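Adenylate cyclase-like protein (Chlamydia trachomatis, PDB 4QO6) forms part of the inner-membrane ring of the chlamydial type III secretion system, this chain being the periplasmic region of CdsD. Local coordinates at residues 27-32 / 58-63; 46-51 / 64-69; 80-83 / 87-90; 91-96 / 101-106. All blocks are in the same frame, centred on the assembly; numbering follows the deposited sequence.

Contact 1 (27-32 / 58-63)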
# COMPACT_ATOMS: atom_id res chain seq x y z
N PHE A 27 17.31 25.34 4.48
CA PHE A 27 18.29 26.22 3.78
C PHE A 27 19.40 26.73 4.68
O PHE A 27 19.28 26.74 5.88
CB PHE A 27 17.59 27.51 3.26
CG PHE A 27 17.16 28.45 4.36
CD1 PHE A 27 16.02 28.20 5.09
CD2 PHE A 27 17.91 29.57 4.69
CE1 PHE A 27 15.56 29.08 6.12
CE2 PHE A 27 17.49 30.45 5.73
CZ PHE A 27 16.33 30.19 6.44
N THR A 28 20.40 27.31 4.04
CA THR A 28 21.40 28.14 4.70
C THR A 28 21.64 29.25 3.72
O THR A 28 21.56 29.02 2.53
CB THR A 28 22.75 27.38 5.02
OG1 THR A 28 23.37 26.93 3.81
CG2 THR A 28 22.47 26.16 5.91
N PHE A 29 21.84 30.47 4.23
CA PHE A 29 21.99 31.65 3.39
C PHE A 29 23.29 32.30 3.83
O PHE A 29 23.45 32.64 4.99
CB PHE A 29 20.83 32.66 3.55
CG PHE A 29 21.07 33.97 2.80
CD1 PHE A 29 21.10 33.99 1.41
CD2 PHE A 29 21.31 35.15 3.49
CE1 PHE A 29 21.36 35.17 0.71
CE2 PHE A 29 21.58 36.35 2.80
CZ PHE A 29 21.60 36.34 1.41
N ASN A 30 24.20 32.40 2.88
CA ASN A 30 25.51 32.97 3.11
C ASN A 30 25.55 34.43 2.67
O ASN A 30 25.81 34.72 1.52
CB ASN A 30 26.57 32.18 2.34
CG ASN A 30 27.97 32.76 2.49
OD1 ASN A 30 28.19 33.77 3.16
ND2 ASN A 30 28.92 32.12 1.83
N LYS A 31 25.27 35.31 3.62
CA LYS A 31 25.30 36.78 3.45
C LYS A 31 26.55 37.44 2.82
O LYS A 31 26.44 38.55 2.32
CB LYS A 31 25.08 37.41 4.81
CG LYS A 31 24.74 38.88 4.77
CD LYS A 31 24.02 39.30 6.04
CE LYS A 31 24.69 38.75 7.31
NZ LYS A 31 26.17 38.90 7.36
N ASN A 32 27.71 36.78 2.88
CA ASN A 32 28.93 37.24 2.20
C ASN A 32 28.86 37.20 0.67
O ASN A 32 29.40 38.08 0.00
CB ASN A 32 30.16 36.40 2.61
CG ASN A 32 30.39 36.38 4.12
OD1 ASN A 32 30.70 35.33 4.69
ND2 ASN A 32 30.23 37.54 4.77
N LEU A 58 13.73 36.86 -4.71
CA LEU A 58 14.12 37.62 -3.54
C LEU A 58 15.33 38.42 -3.97
O LEU A 58 16.28 37.87 -4.53
CB LEU A 58 14.41 36.70 -2.37
CG LEU A 58 13.27 35.84 -1.92
CD1 LEU A 58 13.77 34.77 -0.97
CD2 LEU A 58 12.20 36.68 -1.23
N SER A 59 15.28 39.74 -3.82
CA SER A 59 16.35 40.59 -4.42
C SER A 59 17.71 40.39 -3.79
O SER A 59 18.72 40.57 -4.45
CB SER A 59 15.98 42.08 -4.35
OG SER A 59 15.54 42.43 -3.04
N PHE A 60 17.75 39.96 -2.52
CA PHE A 60 19.03 39.70 -1.80
C PHE A 60 19.69 38.32 -2.10
O PHE A 60 20.80 38.03 -1.64
CB PHE A 60 18.83 39.89 -0.29
CG PHE A 60 17.70 39.07 0.29
CD1 PHE A 60 17.89 37.76 0.65
CD2 PHE A 60 16.45 39.62 0.47
CE1 PHE A 60 16.87 37.01 1.18
CE2 PHE A 60 15.40 38.88 0.98
CZ PHE A 60 15.61 37.57 1.35
N VAL A 61 19.00 37.49 -2.88
CA VAL A 61 19.49 36.16 -3.24
C VAL A 61 20.07 36.28 -4.64
O VAL A 61 19.34 36.58 -5.61
CB VAL A 61 18.38 35.09 -3.17
CG1 VAL A 61 18.85 33.79 -3.80
CG2 VAL A 61 17.98 34.84 -1.71
N LYS A 62 21.39 36.07 -4.71
CA LYS A 62 22.16 36.20 -5.92
C LYS A 62 22.33 34.88 -6.58
O LYS A 62 22.31 34.83 -7.83
CB LYS A 62 23.54 36.75 -5.63
CG LYS A 62 23.53 38.09 -4.90
CD LYS A 62 22.77 39.14 -5.70
CE LYS A 62 22.46 40.37 -4.86
NZ LYS A 62 21.25 41.02 -5.43
N SER A 63 22.51 33.82 -5.79
CA SER A 63 22.49 32.48 -6.38
C SER A 63 21.81 31.43 -5.50
O SER A 63 21.66 31.62 -4.29
CB SER A 63 23.92 32.04 -6.69
OG SER A 63 24.60 31.74 -5.50
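Phe29 and Val61 are the residues whose CA atoms come nearest, 8.4 Å apart, so the two segments meet through side chains and one carbonyl rather than through backbone pairing. Residues 27-30 are extended strand, while 58-61 form a type I beta turn closed by the hydrogen bond from Val61 N to Leu58 O at 3.2 Å. That turn presents the Phe60 ring, the Phe60 carbonyl and the Val61 side chain to a single ring, that of Phe29. The two phenylalanines form a T-shaped pair in which the edge of Phe60 is directed at the face of Phe29, with centroids 5.8 Å apart and planes at 78°. Phe29 CZ lies 4.0 Å from Phe60 CD1, close to the plane of the Phe60 ring. Phe60 O sits at the rim of the other ring, near its plane, 3.6 Å from Phe29 CZ. Val61 CG2 comes obliquely to Phe29 CE1 at 4.2 Å. Phe29 CG lies anti to the backbone N (chi1 173°), which carries the ring off the strand to Phe60 O and Val61 CG2. The residue after the turn ties back to it, Lys62 NZ donating to Ser59 O at 2.8 Å. Beyond residue 30 the strand ends in an Asx turn, Asn30 OD1 accepting from Asn32 N. Leu11 of helix 10-19 touches both Phe29 and Phe60. The arrangement is a T-shaped aromatic pair joining the outermost strand 26-30 to the loop between helix 45-56 and strand 63-70 in the alpha/beta fold of the CdsD PD1 domain.

Contact 2 (46-51 / 64-69)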
# COMPACT_ATOMS: atom_id res chain seq x y z
N ILE A 46 7.20 20.30 -11.00
CA ILE A 46 6.37 21.56 -11.09
C ILE A 46 6.53 22.32 -9.78
O ILE A 46 7.02 23.45 -9.81
CB ILE A 46 4.91 21.29 -11.45
CG1 ILE A 46 4.85 20.59 -12.80
CG2 ILE A 46 4.06 22.59 -11.46
CD1 ILE A 46 3.49 20.04 -13.14
N ASP A 47 6.27 21.69 -8.63
CA ASP A 47 6.57 22.34 -7.37
C ASP A 47 8.03 22.83 -7.26
O ASP A 47 8.30 23.88 -6.69
CB ASP A 47 6.18 21.45 -6.18
CG ASP A 47 4.69 21.08 -6.17
OD1 ASP A 47 3.89 21.65 -6.97
OD2 ASP A 47 4.29 20.23 -5.36
N LYS A 48 9.00 22.08 -7.80
CA LYS A 48 10.36 22.47 -7.69
C LYS A 48 10.59 23.80 -8.43
O LYS A 48 11.30 24.68 -7.95
CB LYS A 48 11.22 21.39 -8.27
CG LYS A 48 12.72 21.53 -8.05
CD LYS A 48 13.28 20.11 -8.26
CE LYS A 48 14.70 19.94 -7.84
NZ LYS A 48 15.50 20.92 -8.58
N SER A 49 10.02 23.93 -9.61
CA SER A 49 10.18 25.16 -10.37
C SER A 49 9.53 26.36 -9.65
O SER A 49 10.08 27.44 -9.67
CB SER A 49 9.62 25.01 -11.79
OG SER A 49 10.46 24.14 -12.55
N GLU A 50 8.38 26.15 -9.02
CA GLU A 50 7.75 27.20 -8.23
C GLU A 50 8.69 27.64 -7.10
O GLU A 50 8.89 28.84 -6.89
CB GLU A 50 6.43 26.76 -7.60
CG GLU A 50 5.14 26.99 -8.40
CD GLU A 50 3.98 26.16 -7.82
OE1 GLU A 50 3.90 26.06 -6.57
OE2 GLU A 50 3.16 25.60 -8.58
N LEU A 51 9.28 26.66 -6.40
CA LEU A 51 10.16 26.97 -5.28
C LEU A 51 11.33 27.79 -5.74
O LEU A 51 11.58 28.85 -5.19
CB LEU A 51 10.61 25.71 -4.56
CG LEU A 51 11.76 25.79 -3.57
CD1 LEU A 51 11.50 26.78 -2.41
CD2 LEU A 51 12.07 24.37 -3.08
N VAL A 64 21.38 30.37 -6.16
CA VAL A 64 20.70 29.26 -5.52
C VAL A 64 21.47 27.94 -5.77
O VAL A 64 21.75 27.60 -6.90
CB VAL A 64 19.27 29.16 -6.01
CG1 VAL A 64 18.58 27.98 -5.35
CG2 VAL A 64 18.50 30.48 -5.70
N ASP A 65 21.88 27.26 -4.70
CA ASP A 65 22.46 25.95 -4.80
C ASP A 65 21.33 24.94 -4.45
O ASP A 65 20.96 24.72 -3.30
CB ASP A 65 23.69 25.83 -3.87
CG ASP A 65 24.43 24.48 -4.05
OD1 ASP A 65 23.78 23.43 -4.11
OD2 ASP A 65 25.66 24.46 -4.16
N ASP A 66 20.82 24.29 -5.47
CA ASP A 66 19.57 23.52 -5.37
C ASP A 66 19.81 22.04 -5.18
O ASP A 66 20.23 21.37 -6.12
CB ASP A 66 18.74 23.74 -6.65
CG ASP A 66 17.66 22.70 -6.83
OD1 ASP A 66 17.27 22.09 -5.84
OD2 ASP A 66 17.20 22.47 -7.97
N ASN A 67 19.55 21.54 -3.98
CA ASN A 67 19.70 20.11 -3.67
C ASN A 67 18.37 19.47 -3.21
O ASN A 67 18.27 18.63 -2.30
CB ASN A 67 20.76 19.97 -2.62
CG ASN A 67 22.09 20.53 -3.08
OD1 ASN A 67 22.89 19.81 -3.67
ND2 ASN A 67 22.34 21.79 -2.79
N VAL A 68 17.31 19.91 -3.85
CA VAL A 68 15.99 19.48 -3.47
C VAL A 68 15.63 18.27 -4.35
O VAL A 68 15.76 18.33 -5.54
CB VAL A 68 14.98 20.62 -3.71
CG1 VAL A 68 13.57 20.14 -3.41
CG2 VAL A 68 15.30 21.81 -2.84
N ILE A 69 15.18 17.22 -3.72
CA ILE A 69 14.68 16.00 -4.36
C ILE A 69 13.25 16.14 -4.92
O ILE A 69 12.31 16.57 -4.21
CB ILE A 69 14.66 14.87 -3.31
CG1 ILE A 69 16.06 14.67 -2.63
CG2 ILE A 69 14.15 13.59 -3.89
CD1 ILE A 69 17.23 14.64 -3.61
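Lys48 reaches from the helix to Asp66 and Val68 on the strand, while Leu51, one turn further along, packs on Val68. The lysine ammonium forms a salt bridge with Asp66; the modelled separation of 2.4 Å between Lys48 NZ and Asp66 OD2 is implausibly short, so the pairing is more secure than its exact length. The extended chain lays CE beside the Val68 carbonyl, and a bend at the last torsion (chi4 -57°) turns NZ to the carboxylate. The second carboxylate oxygen has a different donor: Val68 N binds Asp66 OD1 at 3.0 Å, with an N-H...O angle of 164°, and completes an Asx turn. The carboxylate is thus held at both oxygens, one by a side chain of the helix and one by its own strand. On the side of the strand turned from the helix, Asn67 ND2 donates to Asp65 OD1 at 2.6 Å. Between helix and strand, Leu51 CD2 and Val68 CG2 meet tip to tip, 4.1 Å apart. The short axes run roughly antiparallel, at 148°, the helix being the crossover of the beta-alpha-beta unit formed by strand 41-42, helix 45-56 and strand 63-70. Val42 of the first strand touches both Lys48 and Val68, and Leu38 of strand 35-39 packs against Val68.

Contact 3 (80-83 / 87-90)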
# COMPACT_ATOMS: atom_id res chain seq x y z
N ILE A 80 9.76 1.70 -12.18
CA ILE A 80 10.35 1.14 -13.41
C ILE A 80 11.21 -0.10 -13.01
O ILE A 80 11.13 -1.14 -13.67
CB ILE A 80 11.14 2.18 -14.22
CG1 ILE A 80 10.20 3.19 -14.88
CG2 ILE A 80 12.00 1.52 -15.28
CD1 ILE A 80 10.93 4.39 -15.50
N LEU A 81 12.00 -0.02 -11.93
CA LEU A 81 12.86 -1.18 -11.57
C LEU A 81 12.04 -2.36 -11.14
O LEU A 81 12.38 -3.49 -11.43
CB LEU A 81 13.82 -0.87 -10.43
CG LEU A 81 14.85 0.21 -10.73
CD1 LEU A 81 15.70 0.51 -9.49
CD2 LEU A 81 15.69 -0.21 -11.93
N LEU A 82 10.98 -2.11 -10.37
CA LEU A 82 10.19 -3.21 -9.85
C LEU A 82 9.45 -3.94 -10.97
O LEU A 82 9.31 -5.16 -10.93
CB LEU A 82 9.22 -2.71 -8.81
CG LEU A 82 9.82 -2.17 -7.51
CD1 LEU A 82 8.77 -1.31 -6.83
CD2 LEU A 82 10.29 -3.31 -6.61
N SER A 83 9.04 -3.16 -11.99
CA SER A 83 8.25 -3.61 -13.16
C SER A 83 9.00 -4.64 -13.96
O SER A 83 8.42 -5.47 -14.54
CB SER A 83 7.92 -2.42 -14.10
OG SER A 83 9.04 -2.01 -14.98
N GLU A 87 9.72 -11.37 -9.84
CA GLU A 87 9.41 -11.52 -8.41
C GLU A 87 8.49 -10.38 -7.86
O GLU A 87 7.60 -10.64 -7.06
CB GLU A 87 10.73 -11.68 -7.63
CG GLU A 87 10.63 -12.03 -6.15
CD GLU A 87 10.48 -13.52 -5.84
OE1 GLU A 87 10.15 -14.30 -6.76
OE2 GLU A 87 10.66 -13.90 -4.65
N PHE A 88 8.66 -9.12 -8.31
CA PHE A 88 7.98 -7.97 -7.67
C PHE A 88 7.02 -7.15 -8.50
O PHE A 88 6.60 -6.12 -8.06
CB PHE A 88 9.00 -7.01 -7.06
CG PHE A 88 10.01 -7.69 -6.20
CD1 PHE A 88 9.61 -8.50 -5.16
CD2 PHE A 88 11.34 -7.51 -6.43
CE1 PHE A 88 10.53 -9.15 -4.37
CE2 PHE A 88 12.27 -8.16 -5.65
CZ PHE A 88 11.86 -8.98 -4.63
N LYS A 89 6.64 -7.61 -9.68
CA LYS A 89 5.96 -6.70 -10.59
C LYS A 89 4.55 -6.21 -10.08
O LYS A 89 4.14 -5.11 -10.49
CB LYS A 89 5.96 -7.24 -12.04
CG LYS A 89 5.31 -8.60 -12.26
CD LYS A 89 4.77 -8.70 -13.68
CE LYS A 89 4.63 -10.14 -14.17
NZ LYS A 89 5.92 -10.63 -14.72
N GLY A 90 3.87 -6.95 -9.19
CA GLY A 90 2.63 -6.42 -8.55
C GLY A 90 2.84 -5.34 -7.42
O GLY A 90 1.89 -4.85 -6.82
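Leu82 and Phe88 share the same first rotation, with CG opposite the carbonyl carbon and beside the backbone N (chi1 -67° and -50°), and these settings bring the leucine's branch to the base of the aromatic side chain. Leu82 CD2 touches Phe88 CB at 3.9 Å; its approach to the ring itself is oblique, and the ring continues away from the helix end. One face of that ring is partly covered by the neighbouring glutamate, Glu87 CG lying 3.4 Å above the plane toward the rim. The rest of the contact sets the carbonyls of the helix end against CA and CB of Lys89. Leu82 O faces Lys89 CA at 3.7 Å, and Ser83 O lies 3.9 Å from Lys89 CB, while the remainder of the lysine leads away. No hydrogen bond crosses between the two segments, although Ser83 CA and Lys89 CA are only 4.6 Å apart. Ser83 turns its hydroxyl back along its own helix instead, OG donating to Ile80 O at 2.6 Å. Residues 87-90 pack against the last turn of helix 71-83 before the chain enters strand 92-95. Helix 110-123 receives the Phe88 ring, with Cys115 and Leu116 touching it and Tyr119 meeting it ring to ring, while Leu81 also rests on Tyr119.

Contact 4 (91-96 / 101-106)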
# COMPACT_ATOMS: atom_id res chain seq x y z
N ILE A 91 4.08 -4.99 -7.15
CA ILE A 91 4.48 -4.04 -6.12
C ILE A 91 4.73 -2.65 -6.76
O ILE A 91 5.47 -2.53 -7.74
CB ILE A 91 5.82 -4.53 -5.49
CG1 ILE A 91 5.72 -5.99 -4.99
CG2 ILE A 91 6.33 -3.56 -4.41
CD1 ILE A 91 4.66 -6.19 -3.93
N SER A 92 4.18 -1.59 -6.16
CA SER A 92 4.51 -0.24 -6.56
C SER A 92 4.73 0.73 -5.40
O SER A 92 4.34 0.46 -4.28
CB SER A 92 3.42 0.31 -7.46
OG SER A 92 2.19 0.26 -6.83
N MET A 93 5.35 1.85 -5.72
CA MET A 93 5.72 2.87 -4.77
C MET A 93 5.08 4.22 -5.19
O MET A 93 5.00 4.55 -6.40
CB MET A 93 7.23 3.04 -4.70
CG MET A 93 7.70 4.12 -3.72
SD MET A 93 9.50 4.19 -3.54
CE MET A 93 9.66 2.77 -2.47
N GLN A 94 4.64 4.93 -4.16
CA GLN A 94 4.01 6.24 -4.24
C GLN A 94 4.56 7.08 -3.09
O GLN A 94 5.38 6.62 -2.30
CB GLN A 94 2.46 6.16 -4.13
CG GLN A 94 1.75 5.35 -5.23
CD GLN A 94 1.90 5.88 -6.70
OE1 GLN A 94 1.59 7.05 -6.99
NE2 GLN A 94 2.31 4.97 -7.64
N SER A 95 4.10 8.32 -3.04
CA SER A 95 4.42 9.27 -2.02
C SER A 95 3.20 10.15 -1.76
O SER A 95 2.88 10.97 -2.63
CB SER A 95 5.51 10.20 -2.49
OG SER A 95 5.69 11.20 -1.48
N PRO A 96 2.56 10.02 -0.58
CA PRO A 96 1.37 10.84 -0.34
C PRO A 96 1.78 12.25 0.15
O PRO A 96 0.98 13.15 0.20
CB PRO A 96 0.65 10.07 0.76
CG PRO A 96 1.77 9.43 1.50
CD PRO A 96 2.71 8.97 0.44
N PHE A 101 7.50 8.05 1.56
CA PHE A 101 7.30 7.05 0.51
C PHE A 101 6.54 5.83 1.07
O PHE A 101 6.80 5.39 2.20
CB PHE A 101 8.64 6.59 -0.10
CG PHE A 101 9.38 7.70 -0.80
CD1 PHE A 101 9.04 8.07 -2.08
CD2 PHE A 101 10.29 8.44 -0.14
CE1 PHE A 101 9.66 9.10 -2.71
CE2 PHE A 101 10.95 9.44 -0.78
CZ PHE A 101 10.62 9.78 -2.06
N VAL A 102 5.62 5.28 0.25
CA VAL A 102 4.74 4.19 0.61
C VAL A 102 4.85 3.10 -0.45
O VAL A 102 4.73 3.39 -1.64
CB VAL A 102 3.27 4.65 0.65
CG1 VAL A 102 2.35 3.47 0.97
CG2 VAL A 102 3.08 5.74 1.71
N ILE A 103 5.14 1.88 -0.02
CA ILE A 103 5.31 0.74 -0.92
C ILE A 103 4.10 -0.19 -0.66
O ILE A 103 3.81 -0.52 0.51
CB ILE A 103 6.69 0.01 -0.70
CG1 ILE A 103 6.86 -1.17 -1.65
CG2 ILE A 103 6.86 -0.53 0.70
CD1 ILE A 103 7.50 -0.76 -2.94
N SER A 104 3.42 -0.63 -1.72
CA SER A 104 2.15 -1.33 -1.55
C SER A 104 1.99 -2.40 -2.58
O SER A 104 2.69 -2.38 -3.57
CB SER A 104 0.97 -0.34 -1.61
OG SER A 104 0.93 0.20 -2.90
N GLY A 105 1.04 -3.30 -2.34
CA GLY A 105 0.71 -4.46 -3.19
C GLY A 105 0.69 -5.76 -2.38
O GLY A 105 0.71 -5.72 -1.15
N TYR A 106 0.71 -6.91 -3.07
CA TYR A 106 0.65 -8.25 -2.48
C TYR A 106 1.91 -9.04 -2.79
O TYR A 106 2.41 -8.91 -3.86
CB TYR A 106 -0.56 -9.05 -3.07
CG TYR A 106 -1.86 -8.42 -2.71
CD1 TYR A 106 -2.41 -8.62 -1.46
CD2 TYR A 106 -2.51 -7.56 -3.59
CE1 TYR A 106 -3.59 -7.99 -1.09
CE2 TYR A 106 -3.70 -6.95 -3.24
CZ TYR A 106 -4.23 -7.17 -2.00
OH TYR A 106 -5.40 -6.55 -1.65
O HOH W 1 1.03 -2.48 -6.61
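Ser92 and Ser104 form one hydrogen-bonded pair, Gln94 and Val102 the next, and between them Met93 faces Ile103 as a non-hydrogen-bonded pair of this antiparallel hairpin. Four nearly straight backbone bonds hold the ladder. The shortest include Ser104 N to Ser92 O at 2.9 Å. The longest is Ser92 N to Ser104 O at 3.1 Å. Met93 and Ile103 make an apolar face, and at its edge Ile91 CG2 presses on Ile103 CD1 at 3.4 Å, tighter than usual for two carbons. Met93 runs extended to its sulfur and then bends (chi3 -77°); SD lies 5.0 Å from the Phe101 ring centroid, an oblique Met-aromatic contact, and CE comes near Ile103 CD1. On the face of Ser92, Gln94, Val102 and Ser104, a water sits 3.0 Å from Ser92 OG and donates only weakly to Ser104 O. Toward the hairpin's closed end Pro96 CD meets Val102 CG2 at 3.5 Å, again close, and Ser95 OG bonds to Ile100 O. Further out, Asn79 OD1 of helix 71-83 accepts from Met93 N, and Trp75 of that helix touches Met93, Gln94 and Ser95. Phe124 meets Phe101 edge-to-face, and strand 130-136 pairs in parallel with strand 100-107, which makes 100-107 the middle strand of the sheet.

In the fold
Contacts 1 and 2 belong to the PD1 region; their segments alternate along the chain, and both close before contacts 3 and 4, in PD2, open. Contacts 1 and 2 share one sheet: the first is an aromatic pair at its outermost strand 26-30, the second mixes a salt bridge with apolar packing between helix and strand. Contact 3 is a fold-back without cross-segment bonds; contact 4 is by far the most extensive and the only one built on backbone pairing. All four are partly buried, with Val61, Leu51, Leu82, Met93 and Ile103 inside and Ser83, Lys89, Gln94 and Pro96 exposed. Contacts 3 and 4 touch directly, Leu82 packing against Ile91 and Ile103, which joins helix end to hairpin.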